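Long-range contacts in iron-binding protein (Staphylococcus epidermidis, PDB 4M7O), which probably binds an iron-containing solute outside the cell as the substrate-binding component of an uptake system: residues A[33-37]-A[52-58]; A[119-123]-A[260-264]; A[185-191]-A[271-276]. All blocks are in the same frame, centred on the assembly; numbering follows the deposited sequence.

Interaction 1 of 3, residues A[33-37]-A[52-58]; sequences TEILY and DDYPKDV
Tyr37 and Pro55 make an apolar contact between helix 30-38 and the loop after strand 45-49. Pro55 CD sits over the centre of one face of the Tyr37 ring, 4.0 Å from the centroid and 11° off the ring normal, in a CH-pi contact. The peptide bond before Pro55 is cis. Val58 comes obliquely to the same side of the ring, with Val58 CG2 3.7 Å from Tyr37 CE1. The same methyl meets the helix one turn earlier, at 3.6 Å from Thr33 CG2. Thr33 CG2 lies anti to the backbone N (its OG1 has chi1 -58°), and this turns the methyl to Val58.

Residues 52-58 belong to the connection between two parallel strands of the N-terminal five-stranded sheet, and helix 30-38 packs against that sheet. Pro55 to Val58 form a type II beta turn, closed by Val58 N to Pro55 O at 3.1 Å.

The polar contacts lie nearer the start of the helix segment. Thr33 OG1 is modelled as donating to Asp52 OD2, but the place of that oxygen is less sure. The Glu34 and Tyr54 side chains cross at about a right angle, with the carboxylate and ring planes inclined by 42°. Glu34 OE1 is 3.8 Å from Tyr54 CD1. Glu34 OE2 lies 4.5 Å from Asp53 OD1. Arg259 forms salt bridges to both acids and Arg263 one to Glu34 OE2, probably offsetting the like charges.

Interaction 2 of 3, residues A[119-123]-A[260-264]; sequences TYDTF and PGPRI
Thr119 and Phe123, one turn apart on helix 116-129, face the backbone of Pro260 and Gly261. Thr119 has its methyl anti to the backbone N, while its hydroxyl lies beside that N (chi1 -61°). The methyl therefore meets the loop, with Thr119 CG2 3.6 Å from Pro260 O. The hydroxyl passes Pro260 CB and is hydrogen-bonded to Ser115 O, just ahead of the helix.

Phe123 points the edge of its ring at the loop, and Gly261 O lies in the ring plane, 3.5 Å from Phe123 CZ. Its CG is anti to the carbonyl carbon (chi1 -67°), and chi2 is close to zero. Pro260 O is also near this edge. Thr119 O stands over one face, toward the rim.

Tyr120 leaves the helix on another side, but its ring reaches round to Ile264. Tyr120 CE1 and Ile264 CD1 are 4.0 Å apart. The same Ile264 methyl lies 4.2 Å from Thr119 CG2.

Thr122 has no direct bond to the loop. A water donates to both Thr122 OG1 and Pro260 O, at 2.7 Å each. Thr122 OG1 in turn donates to Thr119 O in the carbonyl plane, on a lone pair. That carbonyl also accepts from Phe123 N.

Gly261 to Ile264 form a type I beta turn, and Arg263 is the N-cap residue of helix 264-275. The contact joins this helix start to the N-terminal lobe. Tyr120 and Phe123 also pack on helix 133-152, consistent with the iron-uptake class of periplasmic binding proteins, whose two lobes are joined by one long helix.

Interaction 3 of 3, residues A[185-191]-A[271-276]; sequences MLEKLDA and LRDDIY
Leu189 and Leu271 meet in an apolar seam between the ends of helices 181-188 and 264-275. Leu189 CD1 is 4.0 Å from Leu271 CB. The same methyl comes close to the backbone of the facing helix, 3.6 Å from Arg272 N. One turn earlier, the selenomethionine Met185 crosses Leu271 at about a right angle. Its CB is 3.6 Å from Leu271 CD2, and its selenium also lies near that methyl. Leu186 and Ile275 cross in a similar way, with Leu186 CD2 3.7 Å from Ile275 CD1. Ala191 CB approaches the same Ile275 methyl more loosely.

The seam has one direct hydrogen bond. Tyr276 OH donates to Leu189 O at 2.8 Å, nearly along the C=O axis, with a C=O...donor angle of 161°. Tyr276 CG is anti to the carbonyl carbon (chi1 -54°), and the ring reaches back across to the other helix end. Leu189 O lies near the plane of the ring, at its edge.

Both partners of this bond stand where a helix ends. Leu189 and Tyr276 are each the first residue to leave helical geometry. A Schellman motif closes helix 181-188. Ala191 N bonds to Leu186 O at 2.9 Å and Asp190 N to Glu187 O, while Asp190 takes positive phi as the C-prime residue.

Further out, His158 meets the Tyr276 ring edge-to-face. Ile216 and Ile218 of strand 216-219 pack on Ile275 and Leu271, which ties the seam to the mixed sheet. Arg248 and Gln161 donate to Ile275 O.

The methyl contacts set no direction by themselves. The bond from Tyr276 OH to Leu189 O is directional, so it ties the two helix ends at one point in a buried setting.

Interactions 1 and 2 are neighbours, with centres 14 Å apart. Arg263 of interaction 2 forms a salt bridge with Glu34 of interaction 1 and a cation-pi contact with Tyr54, and Ile35 packs on Phe123. Interaction 3 is farther off, with its centre 18 Å from that of interaction 2 and 27 Å from that of interaction 1. Interaction 1 closes first along the chain. Interactions 2 and 3 then cross, since their segments alternate. Helix 264-275 starts at interaction 2 and ends at interaction 3. It thus runs from the lobe with the parallel sheet to beside the mixed sheet, alongside the junction of the lobes. As in this family, helix 133-152 probably links the lobes.

Interaction 1 of 3, residues A[33-37]-A[52-58]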
loop_
_atom_site.group_PDB
_atom_site.type_symbol
_atom_site.label_atom_id
_atom_site.label_comp_id
_atom_site.label_asym_id
_atom_site.label_seq_id
_atom_site.Cartn_x
_atom_site.Cartn_y
_atom_site.Cartn_z
ATOM N N THR A 33 -4.546 7.413 -8.996
ATOM C CA THR A 33 -4.378 8.816 -9.366
ATOM C C THR A 33 -2.908 9.154 -9.540
ATOM O O THR A 33 -2.541 9.850 -10.486
ATOM C CB THR A 33 -4.982 9.737 -8.325
ATOM O OG1 THR A 33 -6.382 9.435 -8.175
ATOM C CG2 THR A 33 -4.830 11.206 -8.747
ATOM N N GLU A 34 -2.057 8.646 -8.647
ATOM C CA GLU A 34 -0.631 8.950 -8.725
ATOM C C GLU A 34 -0.031 8.415 -10.019
ATOM O O GLU A 34 0.785 9.082 -10.652
ATOM C CB GLU A 34 0.110 8.381 -7.506
ATOM C CG GLU A 34 -0.235 9.084 -6.202
ATOM C CD GLU A 34 0.724 8.716 -5.073
ATOM O OE1 GLU A 34 1.942 8.551 -5.342
ATOM O OE2 GLU A 34 0.257 8.598 -3.916
ATOM N N ILE A 35 -0.447 7.210 -10.402
ATOM C CA ILE A 35 0.072 6.551 -11.587
ATOM C C ILE A 35 -0.368 7.296 -12.852
ATOM O O ILE A 35 0.429 7.491 -13.774
ATOM C CB ILE A 35 -0.417 5.090 -11.665
ATOM C CG1 ILE A 35 0.168 4.261 -10.511
ATOM C CG2 ILE A 35 -0.064 4.473 -13.015
ATOM C CD1 ILE A 35 -0.481 2.898 -10.359
ATOM N N LEU A 36 -1.638 7.690 -12.900
ATOM C CA LEU A 36 -2.173 8.448 -14.034
ATOM C C LEU A 36 -1.388 9.730 -14.265
ATOM O O LEU A 36 -1.075 10.077 -15.407
ATOM C CB LEU A 36 -3.655 8.780 -13.812
ATOM C CG LEU A 36 -4.604 7.602 -14.012
ATOM C CD1 LEU A 36 -6.034 7.957 -13.553
ATOM C CD2 LEU A 36 -4.583 7.202 -15.495
ATOM N N TYR A 37 -1.072 10.437 -13.182
ATOM C CA TYR A 37 -0.302 11.672 -13.288
ATOM C C TYR A 37 1.097 11.361 -13.805
ATOM O O TYR A 37 1.616 12.094 -14.642
ATOM C CB TYR A 37 -0.229 12.398 -11.936
ATOM C CG TYR A 37 -1.240 13.511 -11.769
ATOM C CD1 TYR A 37 -2.531 13.248 -11.348
ATOM C CD2 TYR A 37 -0.894 14.830 -12.020
ATOM C CE1 TYR A 37 -3.435 14.255 -11.171
ATOM C CE2 TYR A 37 -1.809 15.845 -11.862
ATOM C CZ TYR A 37 -3.077 15.551 -11.437
ATOM O OH TYR A 37 -4.001 16.552 -11.280
ATOM N N ASP A 52 -7.789 11.480 -2.007
ATOM C CA ASP A 52 -6.598 11.723 -2.829
ATOM C C ASP A 52 -5.771 12.891 -2.282
ATOM O O ASP A 52 -6.312 13.954 -1.981
ATOM C CB ASP A 52 -6.989 11.960 -4.289
ATOM C CG ASP A 52 -7.176 10.660 -5.052
ATOM O OD1 ASP A 52 -8.225 10.002 -4.897
ATOM O OD2 ASP A 52 -6.254 10.270 -5.786
ATOM N N ASP A 53 -4.459 12.670 -2.144
ATOM C CA ASP A 53 -3.564 13.589 -1.422
ATOM C C ASP A 53 -2.277 13.882 -2.193
ATOM O O ASP A 53 -1.380 14.558 -1.689
ATOM C CB ASP A 53 -3.186 12.989 -0.060
ATOM C CG ASP A 53 -2.746 11.512 -0.159
ATOM O OD1 ASP A 53 -2.326 11.055 -1.251
ATOM O OD2 ASP A 53 -2.829 10.794 0.862
ATOM N N TYR A 54 -2.176 13.346 -3.402
ATOM C CA TYR A 54 -0.950 13.471 -4.172
ATOM C C TYR A 54 -1.275 13.402 -5.655
ATOM O O TYR A 54 -2.046 12.550 -6.087
ATOM C CB TYR A 54 0.059 12.363 -3.781
ATOM C CG TYR A 54 1.481 12.663 -4.216
ATOM C CD1 TYR A 54 1.945 12.307 -5.475
ATOM C CD2 TYR A 54 2.354 13.328 -3.368
ATOM C CE1 TYR A 54 3.265 12.600 -5.863
ATOM C CE2 TYR A 54 3.655 13.625 -3.748
ATOM C CZ TYR A 54 4.103 13.257 -4.993
ATOM O OH TYR A 54 5.400 13.555 -5.356
ATOM N N PRO A 55 -0.670 14.288 -6.450
ATOM C CA PRO A 55 0.305 15.295 -6.006
ATOM C C PRO A 55 -0.346 16.515 -5.363
ATOM O O PRO A 55 -1.537 16.487 -5.056
ATOM C CB PRO A 55 1.000 15.700 -7.307
ATOM C CG PRO A 55 -0.053 15.481 -8.368
ATOM C CD PRO A 55 -0.775 14.224 -7.920
ATOM N N LYS A 56 0.447 17.558 -5.147
ATOM C CA LYS A 56 -0.032 18.779 -4.526
ATOM C C LYS A 56 -1.219 19.297 -5.322
ATOM O O LYS A 56 -1.162 19.350 -6.558
ATOM C CB LYS A 56 1.074 19.829 -4.550
ATOM C CG LYS A 56 0.676 21.190 -4.014
ATOM C CD LYS A 56 1.905 22.120 -3.984
ATOM C CE LYS A 56 1.662 23.356 -3.148
ATOM N NZ LYS A 56 0.354 23.973 -3.469
ATOM N N ASP A 57 -2.293 19.645 -4.616
ATOM C CA ASP A 57 -3.465 20.261 -5.247
ATOM C C ASP A 57 -4.168 19.333 -6.243
ATOM O O ASP A 57 -4.852 19.812 -7.140
ATOM C CB ASP A 57 -3.083 21.569 -5.954
ATOM C CG ASP A 57 -2.489 22.597 -5.009
ATOM O OD1 ASP A 57 -2.636 22.423 -3.781
ATOM O OD2 ASP A 57 -1.882 23.584 -5.495
ATOM N N VAL A 58 -4.012 18.013 -6.098
ATOM C CA VAL A 58 -4.655 17.090 -7.039
ATOM C C VAL A 58 -6.176 17.264 -7.094
ATOM O O VAL A 58 -6.796 17.071 -8.144
ATOM C CB VAL A 58 -4.308 15.615 -6.736
ATOM C CG1 VAL A 58 -4.796 15.213 -5.344
ATOM C CG2 VAL A 58 -4.889 14.698 -7.800
#

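Interaction 2 of 3, residues A[119-123]-A[260-264]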
loop_
_atom_site.group_PDB
_atom_site.type_symbol
_atom_site.label_atom_id
_atom_site.label_comp_id
_atom_site.label_asym_id
_atom_site.label_seq_id
_atom_site.Cartn_x
_atom_site.Cartn_y
_atom_site.Cartn_z
ATOM N N THR A 119 3.200 -4.351 -8.209
ATOM C CA THR A 119 2.977 -2.922 -8.357
ATOM C C THR A 119 3.414 -2.484 -9.755
ATOM O O THR A 119 2.685 -1.759 -10.439
ATOM C CB THR A 119 3.742 -2.129 -7.291
ATOM O OG1 THR A 119 3.271 -2.513 -5.993
ATOM C CG2 THR A 119 3.543 -0.626 -7.485
ATOM N N TYR A 120 4.594 -2.938 -10.175
ATOM C CA TYR A 120 5.095 -2.666 -11.515
ATOM C C TYR A 120 4.103 -3.201 -12.526
ATOM O O TYR A 120 3.848 -2.553 -13.544
ATOM C CB TYR A 120 6.458 -3.332 -11.742
ATOM C CG TYR A 120 7.573 -2.840 -10.843
ATOM C CD1 TYR A 120 7.534 -1.577 -10.256
ATOM C CD2 TYR A 120 8.677 -3.641 -10.591
ATOM C CE1 TYR A 120 8.576 -1.134 -9.426
ATOM C CE2 TYR A 120 9.712 -3.214 -9.771
ATOM C CZ TYR A 120 9.661 -1.965 -9.196
ATOM O OH TYR A 120 10.707 -1.572 -8.392
ATOM N N ASP A 121 3.543 -4.379 -12.247
ATOM C CA ASP A 121 2.510 -4.943 -13.116
ATOM C C ASP A 121 1.385 -3.951 -13.354
ATOM O O ASP A 121 0.971 -3.764 -14.491
ATOM C CB ASP A 121 1.919 -6.235 -12.551
ATOM C CG ASP A 121 2.830 -7.426 -12.743
ATOM O OD1 ASP A 121 3.830 -7.312 -13.490
ATOM O OD2 ASP A 121 2.533 -8.486 -12.150
ATOM N N THR A 122 0.885 -3.311 -12.302
ATOM C CA THR A 122 -0.243 -2.396 -12.504
ATOM C C THR A 122 0.166 -1.153 -13.284
ATOM O O THR A 122 -0.663 -0.558 -13.979
ATOM C CB THR A 122 -0.927 -1.969 -11.193
ATOM O OG1 THR A 122 -0.062 -1.085 -10.475
ATOM C CG2 THR A 122 -1.283 -3.189 -10.337
ATOM N N PHE A 123 1.431 -0.753 -13.168
ATOM C CA PHE A 123 1.908 0.388 -13.947
ATOM C C PHE A 123 1.712 0.059 -15.413
ATOM O O PHE A 123 1.131 0.840 -16.154
ATOM C CB PHE A 123 3.388 0.685 -13.693
ATOM C CG PHE A 123 3.694 1.174 -12.300
ATOM C CD1 PHE A 123 2.682 1.358 -11.364
ATOM C CD2 PHE A 123 5.004 1.455 -11.924
ATOM C CE1 PHE A 123 2.970 1.803 -10.075
ATOM C CE2 PHE A 123 5.296 1.905 -10.636
ATOM C CZ PHE A 123 4.275 2.080 -9.711
ATOM N N PRO A 260 0.461 1.042 -3.340
ATOM C CA PRO A 260 1.054 0.501 -4.570
ATOM C C PRO A 260 1.169 1.543 -5.686
ATOM O O PRO A 260 0.617 1.344 -6.772
ATOM C CB PRO A 260 0.080 -0.618 -4.964
ATOM C CG PRO A 260 -1.256 -0.176 -4.372
ATOM C CD PRO A 260 -0.878 0.477 -3.068
ATOM N N GLY A 261 1.894 2.631 -5.428
ATOM C CA GLY A 261 2.087 3.665 -6.428
ATOM C C GLY A 261 3.549 3.938 -6.742
ATOM O O GLY A 261 4.440 3.186 -6.345
ATOM N N PRO A 262 3.810 5.030 -7.465
ATOM C CA PRO A 262 5.165 5.373 -7.897
ATOM C C PRO A 262 6.098 5.745 -6.749
ATOM O O PRO A 262 7.303 5.819 -6.981
ATOM C CB PRO A 262 4.938 6.600 -8.787
ATOM C CG PRO A 262 3.508 6.461 -9.251
ATOM C CD PRO A 262 2.808 5.933 -8.049
ATOM N N ARG A 263 5.574 5.979 -5.546
ATOM C CA ARG A 263 6.441 6.357 -4.427
ATOM C C ARG A 263 6.716 5.212 -3.438
ATOM O O ARG A 263 7.064 5.459 -2.283
ATOM C CB ARG A 263 5.887 7.607 -3.715
ATOM C CG ARG A 263 5.774 8.858 -4.616
ATOM C CD ARG A 263 5.136 10.038 -3.877
ATOM N NE ARG A 263 3.754 9.754 -3.480
ATOM C CZ ARG A 263 3.226 10.071 -2.298
ATOM N NH1 ARG A 263 3.954 10.700 -1.387
ATOM N NH2 ARG A 263 1.964 9.763 -2.031
ATOM N N ILE A 264 6.601 3.964 -3.897
ATOM C CA ILE A 264 6.898 2.811 -3.040
ATOM C C ILE A 264 8.305 2.807 -2.470
ATOM O O ILE A 264 8.550 2.175 -1.438
ATOM C CB ILE A 264 6.765 1.458 -3.761
ATOM C CG1 ILE A 264 7.206 1.580 -5.213
ATOM C CG2 ILE A 264 5.364 0.898 -3.632
ATOM C CD1 ILE A 264 7.327 0.252 -5.908
HETATM O O HOH W 1 -1.147 -0.169 -8.155
#

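Interaction 3 of 3, residues A[185-191]-A[271-276]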
loop_
_atom_site.group_PDB
_atom_site.type_symbol
_atom_site.label_atom_id
_atom_site.label_comp_id
_atom_site.label_asym_id
_atom_site.label_seq_id
_atom_site.Cartn_x
_atom_site.Cartn_y
_atom_site.Cartn_z
HETATM N N MSE A 185 8.438 -6.596 1.148
HETATM C CA MSE A 185 9.350 -5.510 1.509
HETATM C C MSE A 185 10.476 -6.035 2.400
HETATM O O MSE A 185 11.651 -5.783 2.133
HETATM C CB MSE A 185 8.600 -4.352 2.175
HETATM C CG MSE A 185 7.609 -3.658 1.253
HETATM SE SE MSE A 185 6.828 -2.072 2.084
HETATM C CE MSE A 185 5.008 -2.696 2.264
ATOM N N LEU A 186 10.113 -6.779 3.439
ATOM C CA LEU A 186 11.099 -7.440 4.288
ATOM C C LEU A 186 12.106 -8.247 3.479
ATOM O O LEU A 186 13.313 -8.147 3.709
ATOM C CB LEU A 186 10.413 -8.363 5.297
ATOM C CG LEU A 186 9.611 -7.664 6.393
ATOM C CD1 LEU A 186 8.933 -8.687 7.326
ATOM C CD2 LEU A 186 10.527 -6.740 7.179
ATOM N N GLU A 187 11.617 -9.046 2.534
ATOM C CA GLU A 187 12.508 -9.919 1.778
ATOM C C GLU A 187 13.453 -9.111 0.899
ATOM O O GLU A 187 14.618 -9.466 0.750
ATOM C CB GLU A 187 11.721 -10.948 0.965
ATOM C CG GLU A 187 10.949 -11.953 1.822
ATOM C CD GLU A 187 10.340 -13.079 0.997
ATOM O OE1 GLU A 187 10.394 -12.996 -0.254
ATOM O OE2 GLU A 187 9.809 -14.042 1.597
ATOM N N LYS A 188 12.961 -8.009 0.347
ATOM C CA LYS A 188 13.801 -7.125 -0.461
ATOM C C LYS A 188 14.870 -6.455 0.395
ATOM O O LYS A 188 15.966 -6.160 -0.079
ATOM C CB LYS A 188 12.950 -6.064 -1.174
ATOM C CG LYS A 188 12.588 -6.413 -2.606
ATOM C CD LYS A 188 12.065 -7.834 -2.701
ATOM C CE LYS A 188 11.801 -8.242 -4.139
ATOM N NZ LYS A 188 11.143 -9.579 -4.191
ATOM N N LEU A 189 14.550 -6.237 1.666
ATOM C CA LEU A 189 15.476 -5.585 2.581
ATOM C C LEU A 189 16.369 -6.592 3.287
ATOM O O LEU A 189 17.098 -6.238 4.212
ATOM C CB LEU A 189 14.707 -4.730 3.589
ATOM C CG LEU A 189 14.022 -3.526 2.931
ATOM C CD1 LEU A 189 13.238 -2.710 3.951
ATOM C CD2 LEU A 189 15.051 -2.674 2.218
ATOM N N ASP A 190 16.311 -7.843 2.831
ATOM C CA ASP A 190 17.094 -8.949 3.404
ATOM C C ASP A 190 16.877 -9.109 4.916
ATOM O O ASP A 190 17.819 -9.351 5.681
ATOM C CB ASP A 190 18.593 -8.819 3.061
ATOM C CG ASP A 190 19.401 -10.071 3.427
ATOM O OD1 ASP A 190 18.946 -11.202 3.145
ATOM O OD2 ASP A 190 20.494 -9.920 4.013
ATOM N N ALA A 191 15.626 -8.971 5.338
ATOM C CA ALA A 191 15.241 -9.268 6.714
ATOM C C ALA A 191 14.340 -10.504 6.699
ATOM O O ALA A 191 13.812 -10.883 5.646
ATOM C CB ALA A 191 14.519 -8.082 7.333
ATOM N N LEU A 271 10.647 1.558 6.125
ATOM C CA LEU A 271 10.818 0.227 6.697
ATOM C C LEU A 271 12.297 -0.092 6.914
ATOM O O LEU A 271 12.673 -0.682 7.929
ATOM C CB LEU A 271 10.166 -0.822 5.789
ATOM C CG LEU A 271 9.504 -2.006 6.495
ATOM C CD1 LEU A 271 8.449 -1.509 7.466
ATOM C CD2 LEU A 271 8.881 -2.946 5.478
ATOM N N ARG A 272 13.136 0.320 5.968
ATOM C CA ARG A 272 14.576 0.112 6.079
ATOM C C ARG A 272 15.161 0.801 7.316
ATOM O O ARG A 272 15.955 0.209 8.056
ATOM C CB ARG A 272 15.282 0.630 4.822
ATOM C CG ARG A 272 16.792 0.422 4.851
ATOM C CD ARG A 272 17.532 1.689 4.495
ATOM N NE ARG A 272 18.970 1.533 4.703
ATOM C CZ ARG A 272 19.577 1.719 5.871
ATOM N NH1 ARG A 272 20.890 1.553 5.976
ATOM N NH2 ARG A 272 18.868 2.072 6.936
ATOM N N ASP A 273 14.759 2.047 7.541
ATOM C CA ASP A 273 15.302 2.833 8.641
ATOM C C ASP A 273 14.767 2.378 10.003
ATOM O O ASP A 273 15.284 2.798 11.036
ATOM C CB ASP A 273 15.046 4.338 8.424
ATOM C CG ASP A 273 15.774 4.901 7.189
ATOM O OD1 ASP A 273 16.684 4.232 6.648
ATOM O OD2 ASP A 273 15.436 6.030 6.763
ATOM N N ASP A 274 13.738 1.524 10.012
ATOM C CA ASP A 274 13.242 0.933 11.261
ATOM C C ASP A 274 13.965 -0.377 11.581
ATOM O O ASP A 274 14.050 -0.794 12.736
ATOM C CB ASP A 274 11.732 0.688 11.194
ATOM C CG ASP A 274 10.920 1.972 11.305
ATOM O OD1 ASP A 274 11.474 2.998 11.744
ATOM O OD2 ASP A 274 9.720 1.951 10.963
ATOM N N ILE A 275 14.494 -1.010 10.541
ATOM C CA ILE A 275 15.165 -2.293 10.668
ATOM C C ILE A 275 16.664 -2.073 10.869
ATOM O O ILE A 275 17.317 -2.778 11.639
ATOM C CB ILE A 275 14.911 -3.147 9.408
ATOM C CG1 ILE A 275 13.421 -3.484 9.304
ATOM C CG2 ILE A 275 15.725 -4.423 9.436
ATOM C CD1 ILE A 275 13.036 -4.128 7.997
ATOM N N TYR A 276 17.198 -1.069 10.187
ATOM C CA TYR A 276 18.613 -0.762 10.260
ATOM C C TYR A 276 18.810 0.651 10.812
ATOM O O TYR A 276 18.785 1.628 10.065
ATOM C CB TYR A 276 19.254 -0.937 8.874
ATOM C CG TYR A 276 18.998 -2.313 8.276
ATOM C CD1 TYR A 276 19.691 -3.425 8.730
ATOM C CD2 TYR A 276 18.052 -2.501 7.273
ATOM C CE1 TYR A 276 19.457 -4.687 8.202
ATOM C CE2 TYR A 276 17.817 -3.767 6.736
ATOM C CZ TYR A 276 18.523 -4.853 7.209
ATOM O OH TYR A 276 18.307 -6.116 6.699
#